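Ubiquitin conjugating enzyme (Agrocybe aegerita, PDB 3WE5) probably carries activated ubiquitin as a thioester and passes it on to target proteins, as E2 ubiquitin-conjugating enzymes do. Local coordinates at residues A[99-103]-A[104-108]; A[112-115]-A[116-119]; A[128-131]-A[132-136]. All coordinates share one frame; numbering follows the deposited sequence.

Contact 1. Residues A[99-103]-A[104-108]; sequences EAPVH and PHVYS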
loop_
_atom_site.group_PDB
_atom_site.type_symbol
_atom_site.label_atom_id
_atom_site.label_comp_id
_atom_site.label_asym_id
_atom_site.label_seq_id
_atom_site.Cartn_x
_atom_site.Cartn_y
_atom_site.Cartn_z
ATOM N N GLU A 99 -6.944 5.120 -17.498
ATOM C CA GLU A 99 -6.398 4.287 -16.441
ATOM C C GLU A 99 -5.937 5.158 -15.289
ATOM O O GLU A 99 -5.523 6.298 -15.498
ATOM C CB GLU A 99 -5.249 3.423 -16.972
ATOM C CG GLU A 99 -5.650 2.554 -18.176
ATOM C CD GLU A 99 -4.673 1.418 -18.452
ATOM O OE1 GLU A 99 -4.452 0.585 -17.545
ATOM O OE2 GLU A 99 -4.132 1.356 -19.580
ATOM N N ALA A 100 -6.014 4.629 -14.070
ATOM C CA ALA A 100 -5.526 5.371 -12.904
ATOM C C ALA A 100 -4.016 5.338 -12.905
ATOM O O ALA A 100 -3.409 4.391 -13.430
ATOM C CB ALA A 100 -6.068 4.763 -11.606
ATOM N N PRO A 101 -3.386 6.360 -12.322
ATOM C CA PRO A 101 -1.930 6.242 -12.194
ATOM C C PRO A 101 -1.596 5.032 -11.319
ATOM O O PRO A 101 -2.325 4.758 -10.354
ATOM C CB PRO A 101 -1.533 7.539 -11.481
ATOM C CG PRO A 101 -2.816 8.052 -10.850
ATOM C CD PRO A 101 -3.912 7.610 -11.740
ATOM N N VAL A 102 -0.530 4.309 -11.656
ATOM C CA VAL A 102 -0.077 3.213 -10.804
ATOM C C VAL A 102 0.765 3.802 -9.682
ATOM O O VAL A 102 1.872 4.310 -9.909
ATOM C CB VAL A 102 0.719 2.166 -11.592
ATOM C CG1 VAL A 102 1.130 1.021 -10.674
ATOM C CG2 VAL A 102 -0.122 1.642 -12.735
ATOM N N HIS A 103 0.221 3.758 -8.469
ATOM C CA HIS A 103 0.783 4.453 -7.325
ATOM C C HIS A 103 0.301 3.745 -6.067
ATOM O O HIS A 103 -0.821 3.235 -6.044
ATOM C CB HIS A 103 0.289 5.916 -7.323
ATOM C CG HIS A 103 0.882 6.750 -6.240
ATOM N ND1 HIS A 103 0.363 6.791 -4.963
ATOM C CD2 HIS A 103 1.953 7.576 -6.232
ATOM C CE1 HIS A 103 1.096 7.589 -4.216
ATOM N NE2 HIS A 103 2.060 8.092 -4.967
ATOM N N PRO A 104 1.144 3.689 -5.020
ATOM C CA PRO A 104 0.791 2.936 -3.803
ATOM C C PRO A 104 -0.409 3.463 -3.021
ATOM O O PRO A 104 -0.912 2.760 -2.144
ATOM C CB PRO A 104 2.050 3.067 -2.929
ATOM C CG PRO A 104 3.149 3.370 -3.872
ATOM C CD PRO A 104 2.529 4.197 -4.959
ATOM N N HIS A 105 -0.854 4.683 -3.314
ATOM C CA HIS A 105 -2.032 5.227 -2.660
ATOM C C HIS A 105 -3.229 5.361 -3.605
ATOM O O HIS A 105 -4.262 5.926 -3.222
ATOM C CB HIS A 105 -1.699 6.567 -2.008
ATOM C CG HIS A 105 -0.837 6.434 -0.792
ATOM N ND1 HIS A 105 -1.352 6.422 0.487
ATOM C CD2 HIS A 105 0.500 6.257 -0.661
ATOM C CE1 HIS A 105 -0.367 6.270 1.354
ATOM N NE2 HIS A 105 0.767 6.178 0.684
ATOM N N VAL A 106 -3.104 4.816 -4.815
ATOM C CA VAL A 106 -4.186 4.868 -5.804
ATOM C C VAL A 106 -4.627 3.484 -6.239
ATOM O O VAL A 106 -3.843 2.723 -6.785
ATOM C CB VAL A 106 -3.791 5.698 -7.046
ATOM C CG1 VAL A 106 -4.992 5.795 -8.021
ATOM C CG2 VAL A 106 -3.376 7.100 -6.616
ATOM N N TYR A 107 -5.894 3.161 -5.993
ATOM C CA TYR A 107 -6.434 1.860 -6.366
ATOM C C TYR A 107 -6.691 1.784 -7.870
ATOM O O TYR A 107 -6.817 2.808 -8.535
ATOM C CB TYR A 107 -7.700 1.573 -5.551
ATOM C CG TYR A 107 -7.370 1.306 -4.103
ATOM C CD1 TYR A 107 -6.855 0.072 -3.718
ATOM C CD2 TYR A 107 -7.521 2.289 -3.131
ATOM C CE1 TYR A 107 -6.523 -0.192 -2.410
ATOM C CE2 TYR A 107 -7.189 2.034 -1.810
ATOM C CZ TYR A 107 -6.688 0.791 -1.463
ATOM O OH TYR A 107 -6.350 0.520 -0.159
ATOM N N SER A 108 -6.749 0.575 -8.416
ATOM C CA SER A 108 -6.918 0.398 -9.860
ATOM C C SER A 108 -8.291 0.874 -10.345
ATOM O O SER A 108 -8.495 1.095 -11.542
ATOM C CB SER A 108 -6.681 -1.071 -10.248
ATOM O OG SER A 108 -7.627 -1.910 -9.605
HETATM O O HOH W 1 -6.834 1.919 -13.779
#
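The imidazole of H103 is held at an edge and over a face by the residues that directly follow it. Its ND1 accepts the backbone N-H of H105 (N to ND1 2.9 Å, N-H...acceptor angle 161°), the donor tilted somewhat out of the ring plane. P104 turns its CD over one face, 3.4 Å from the centroid of the H103 ring, a CH-pi contact for which a proline is suited because its CD is fixed next to the preceding residue. In H103, CG stands anti to the backbone N (chi1 -176°); that puts the ring beside the carbonyl carbon, on the side of the following P104 and H105. H105 brings its own ring rim to rim with that of H103, the planes at 47°.

H103-P104-H105 stands where E2 enzymes usually carry the His-Pro-Asn motif. Here it opens a type I beta turn, closed by V106 N bonding to H103 O at 3.0 Å.

Behind the turn, the branched V106 fills the bend: CG2 lies 3.9 Å from H103 CB, while CG1 lies 3.9 Å from A100 CB and also touches P101. Further out, water 1 accepts from A100 N and donates to S108 O, bridging the two arms on either side of the turn. H103 NE2 bonds to M137 O of helix 127-140, and the Y107 hydroxyl bonds to D149 of its own chain and to R152 of the second subunit.

Contact 2. Residues A[112-115]-A[116-119]; sequences ICAS and ILGS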
loop_
_atom_site.group_PDB
_atom_site.type_symbol
_atom_site.label_atom_id
_atom_site.label_comp_id
_atom_site.label_asym_id
_atom_site.label_seq_id
_atom_site.Cartn_x
_atom_site.Cartn_y
_atom_site.Cartn_z
ATOM N N ILE A 112 -8.760 6.848 -4.158
ATOM C CA ILE A 112 -7.495 7.378 -3.649
ATOM C C ILE A 112 -7.435 7.294 -2.132
ATOM O O ILE A 112 -8.377 7.695 -1.453
ATOM C CB ILE A 112 -7.334 8.857 -4.049
ATOM C CG1 ILE A 112 -7.352 9.020 -5.577
ATOM C CG2 ILE A 112 -6.069 9.458 -3.417
ATOM C CD1 ILE A 112 -7.627 10.452 -6.043
ATOM N N CYS A 113 -6.336 6.773 -1.598
ATOM C CA CYS A 113 -6.090 6.852 -0.153
ATOM C C CYS A 113 -5.161 8.030 0.165
ATOM O O CYS A 113 -3.948 7.959 -0.028
ATOM C CB CYS A 113 -5.479 5.542 0.353
ATOM S SG CYS A 113 -5.334 5.461 2.159
ATOM N N ALA A 114 -5.727 9.133 0.634
ATOM C CA ALA A 114 -4.917 10.300 0.972
ATOM C C ALA A 114 -5.575 10.992 2.140
ATOM O O ALA A 114 -6.798 11.094 2.185
ATOM C CB ALA A 114 -4.814 11.243 -0.204
ATOM N N SER A 115 -4.765 11.449 3.096
ATOM C CA SER A 115 -5.290 12.067 4.313
ATOM C C SER A 115 -6.126 13.326 4.075
ATOM O O SER A 115 -7.089 13.576 4.810
ATOM C CB SER A 115 -4.160 12.332 5.317
ATOM O OG SER A 115 -3.105 13.082 4.732
ATOM N N ILE A 116 -5.784 14.093 3.036
ATOM C CA ILE A 116 -6.551 15.279 2.662
ATOM C C ILE A 116 -8.004 14.941 2.336
ATOM O O ILE A 116 -8.882 15.805 2.454
ATOM C CB ILE A 116 -5.885 16.026 1.465
ATOM C CG1 ILE A 116 -6.446 17.435 1.301
ATOM C CG2 ILE A 116 -6.007 15.241 0.172
ATOM C CD1 ILE A 116 -5.619 18.309 0.367
ATOM N N LEU A 117 -8.264 13.696 1.936
ATOM C CA LEU A 117 -9.630 13.285 1.567
ATOM C C LEU A 117 -10.372 12.685 2.753
ATOM O O LEU A 117 -11.562 12.404 2.667
ATOM C CB LEU A 117 -9.601 12.284 0.421
ATOM C CG LEU A 117 -8.859 12.777 -0.814
ATOM C CD1 LEU A 117 -8.809 11.700 -1.886
ATOM C CD2 LEU A 117 -9.515 14.036 -1.346
ATOM N N GLY A 118 -9.657 12.479 3.857
ATOM C CA GLY A 118 -10.251 11.878 5.042
ATOM C C GLY A 118 -10.113 12.726 6.296
ATOM O O GLY A 118 -10.663 13.828 6.384
ATOM N N SER A 119 -9.375 12.197 7.272
ATOM C CA SER A 119 -9.187 12.849 8.571
ATOM C C SER A 119 -8.593 14.255 8.488
ATOM O O SER A 119 -8.812 15.075 9.381
ATOM C CB SER A 119 -8.264 11.991 9.437
ATOM O OG SER A 119 -6.928 12.079 8.945
HETATM O O HOH W 2 -3.082 13.923 1.937
#
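In I112 the branch CG2 stands anti to the backbone N, beside the carbonyl carbon, and in L117 CG is anti to the carbonyl carbon (chi1 -56°); together they bring I112 CG2 to 3.9 Å from L117 CD1, the two side chains running obliquely past each other. The same CD1 of L117 also lies near the CB of A114, whose methyl is small enough to sit under the turn and still let I116 bring up its CG2, 4.2 Å from that A114 CB. The other branch of I116, with CG1 anti to the backbone N, heads away toward V130 and T133 of helix 127-140.

Two backbone bonds tighten the turn. L117 N reaches A114 O at 3.0 Å, and G118 N reaches S115 O, also at 3.0 Å. S115 sets its OG between the backbone N and the carbonyl carbon, from where it shares water 2 with I116 N: the water lies 2.9 Å from S115 OG and accepts the N-H of I116. A weak bond also joins S115 OG to E120. At G118 the chain leaves the turn through backbone angles (phi -124°, psi -116°) that a residue without a side chain adopts easily.

Two successive i to i+3 bonds mark a short 3-10 turn, whose apolar side chains face helix 127-140 and strand 89-92. It begins two residues after C113, which probably corresponds, from its place after the His-Pro turn, to the active-site cysteine of E2 enzymes.

Contact 3. Residues A[128-131]-A[132-136]; sequences IAVC and VTLQS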
loop_
_atom_site.group_PDB
_atom_site.type_symbol
_atom_site.label_atom_id
_atom_site.label_comp_id
_atom_site.label_asym_id
_atom_site.label_seq_id
_atom_site.Cartn_x
_atom_site.Cartn_y
_atom_site.Cartn_z
ATOM N N ILE A 128 -8.622 23.163 -5.620
ATOM C CA ILE A 128 -7.275 23.335 -6.190
ATOM C C ILE A 128 -6.202 22.848 -5.219
ATOM O O ILE A 128 -5.250 22.197 -5.630
ATOM C CB ILE A 128 -7.038 24.776 -6.629
ATOM C CG1 ILE A 128 -7.958 25.094 -7.806
ATOM C CG2 ILE A 128 -5.573 24.986 -7.028
ATOM C CD1 ILE A 128 -7.556 24.399 -9.124
ATOM N N ALA A 129 -6.364 23.116 -3.926
ATOM C CA ALA A 129 -5.432 22.524 -2.939
ATOM C C ALA A 129 -5.373 21.007 -2.989
ATOM O O ALA A 129 -4.304 20.415 -2.883
ATOM C CB ALA A 129 -5.764 23.021 -1.491
ATOM N N VAL A 130 -6.511 20.347 -3.154
ATOM C CA VAL A 130 -6.519 18.916 -3.304
ATOM C C VAL A 130 -5.763 18.497 -4.571
ATOM O O VAL A 130 -5.000 17.530 -4.547
ATOM C CB VAL A 130 -7.963 18.377 -3.356
ATOM C CG1 VAL A 130 -7.970 16.875 -3.642
ATOM C CG2 VAL A 130 -8.671 18.676 -2.039
ATOM N N CYS A 131 -6.012 19.195 -5.680
ATOM C CA CYS A 131 -5.325 18.873 -6.940
ATOM C C CYS A 131 -3.810 18.950 -6.779
ATOM O O CYS A 131 -3.073 18.059 -7.250
ATOM C CB CYS A 131 -5.719 19.868 -8.020
ATOM S SG CYS A 131 -7.414 19.610 -8.680
ATOM N N VAL A 132 -3.366 20.028 -6.148
ATOM C CA VAL A 132 -1.921 20.247 -5.932
ATOM C C VAL A 132 -1.328 19.178 -5.034
ATOM O O VAL A 132 -0.228 18.662 -5.300
ATOM C CB VAL A 132 -1.663 21.629 -5.319
ATOM C CG1 VAL A 132 -0.240 21.727 -4.754
ATOM C CG2 VAL A 132 -1.923 22.738 -6.342
ATOM N N THR A 133 -2.037 18.864 -3.946
ATOM C CA THR A 133 -1.614 17.792 -3.039
ATOM C C THR A 133 -1.492 16.436 -3.717
ATOM O O THR A 133 -0.525 15.711 -3.499
ATOM C CB THR A 133 -2.580 17.685 -1.804
ATOM O OG1 THR A 133 -2.608 18.942 -1.118
ATOM C CG2 THR A 133 -2.132 16.595 -0.839
ATOM N N LEU A 134 -2.460 16.076 -4.553
ATOM C CA LEU A 134 -2.412 14.797 -5.232
ATOM C C LEU A 134 -1.323 14.783 -6.313
ATOM O O LEU A 134 -0.675 13.743 -6.538
ATOM C CB LEU A 134 -3.784 14.456 -5.847
ATOM C CG LEU A 134 -4.900 14.249 -4.827
ATOM C CD1 LEU A 134 -6.222 13.987 -5.531
ATOM C CD2 LEU A 134 -4.588 13.090 -3.879
ATOM N N GLN A 135 -1.115 15.925 -6.961
ATOM C CA GLN A 135 -0.029 16.054 -7.936
ATOM C C GLN A 135 1.317 15.804 -7.254
ATOM O O GLN A 135 2.163 15.083 -7.791
ATOM C CB GLN A 135 -0.054 17.451 -8.533
ATOM C CG GLN A 135 0.903 17.706 -9.725
ATOM C CD GLN A 135 0.874 19.163 -10.108
ATOM O OE1 GLN A 135 0.855 20.039 -9.234
ATOM N NE2 GLN A 135 0.839 19.445 -11.407
ATOM N N SER A 136 1.488 16.387 -6.071
ATOM C CA SER A 136 2.704 16.224 -5.264
ATOM C C SER A 136 2.882 14.809 -4.728
ATOM O O SER A 136 4.011 14.315 -4.604
ATOM C CB SER A 136 2.683 17.206 -4.086
ATOM O OG SER A 136 2.754 18.542 -4.526
#
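V130 and L134, one helical turn apart, lie side by side and point the same way, with CG1 of V130 3.9 Å from CD1 of L134. This is the close-packed part of the contact. With its CG anti to the carbonyl carbon (chi1 -65°), L134 folds back along the helix until that CG is 3.3 Å from V130 O, the carbonyl that also accepts the L134 N-H at 2.9 Å. Aliphatic V130 and L134 suit this buried side, where F77 and L75 of the sheet are their neighbours. C131 is buried as well, its slim side chain fitting where the helix comes near the sheet.

The other side is looser and more polar. T133, partly exposed and packed by I116 of the preceding loop, turns its hydroxyl back beside its own N, and OG1 donates to A129 O at 2.9 Å. That carbonyl oxygen is therefore gripped twice, by the N-H and the hydroxyl of T133, which arrive from opposite faces of its plane; a threonine can in this way satisfy its hydroxyl within the helix itself. A129 offers only a methyl that points away from the following turn. V132, partly exposed, brings its CG2 to 3.4 Å from I128 O and 4.3 Å from I128 CG2, and also touches I45.

The segment belongs to helix 127-140, which packs on the antiparallel sheet. V130 and C131 meet F77, L134 rests on L75 in strand 72-78, and C131 also touches strands 45-49 and 55-61. Q135 reaches the end of strand 55-61, its NE2 donating to the carbonyls of E61 and V43.

Followed from the N terminus, the three contacts lie in series and neither nest nor cross. Contact 1 closes a beta turn in the long connection after strand 89-92, contact 2 closes a 3-10 turn farther along the same connection, and contact 3 joins successive turns of helix 127-140. Contacts 1 and 2 touch through a probable hydrogen bond from C113 N to H105 O, which brings the His-Pro-His turn beside C113, the probable active-site cysteine. Contact 2 then leans on contact 3, with I112, I116 and L117 packing against L134, T133 and V130. Contacts 1 and 3 do not touch, their nearest atoms about 6 Å apart, yet contact 1 reaches the later part of that helix.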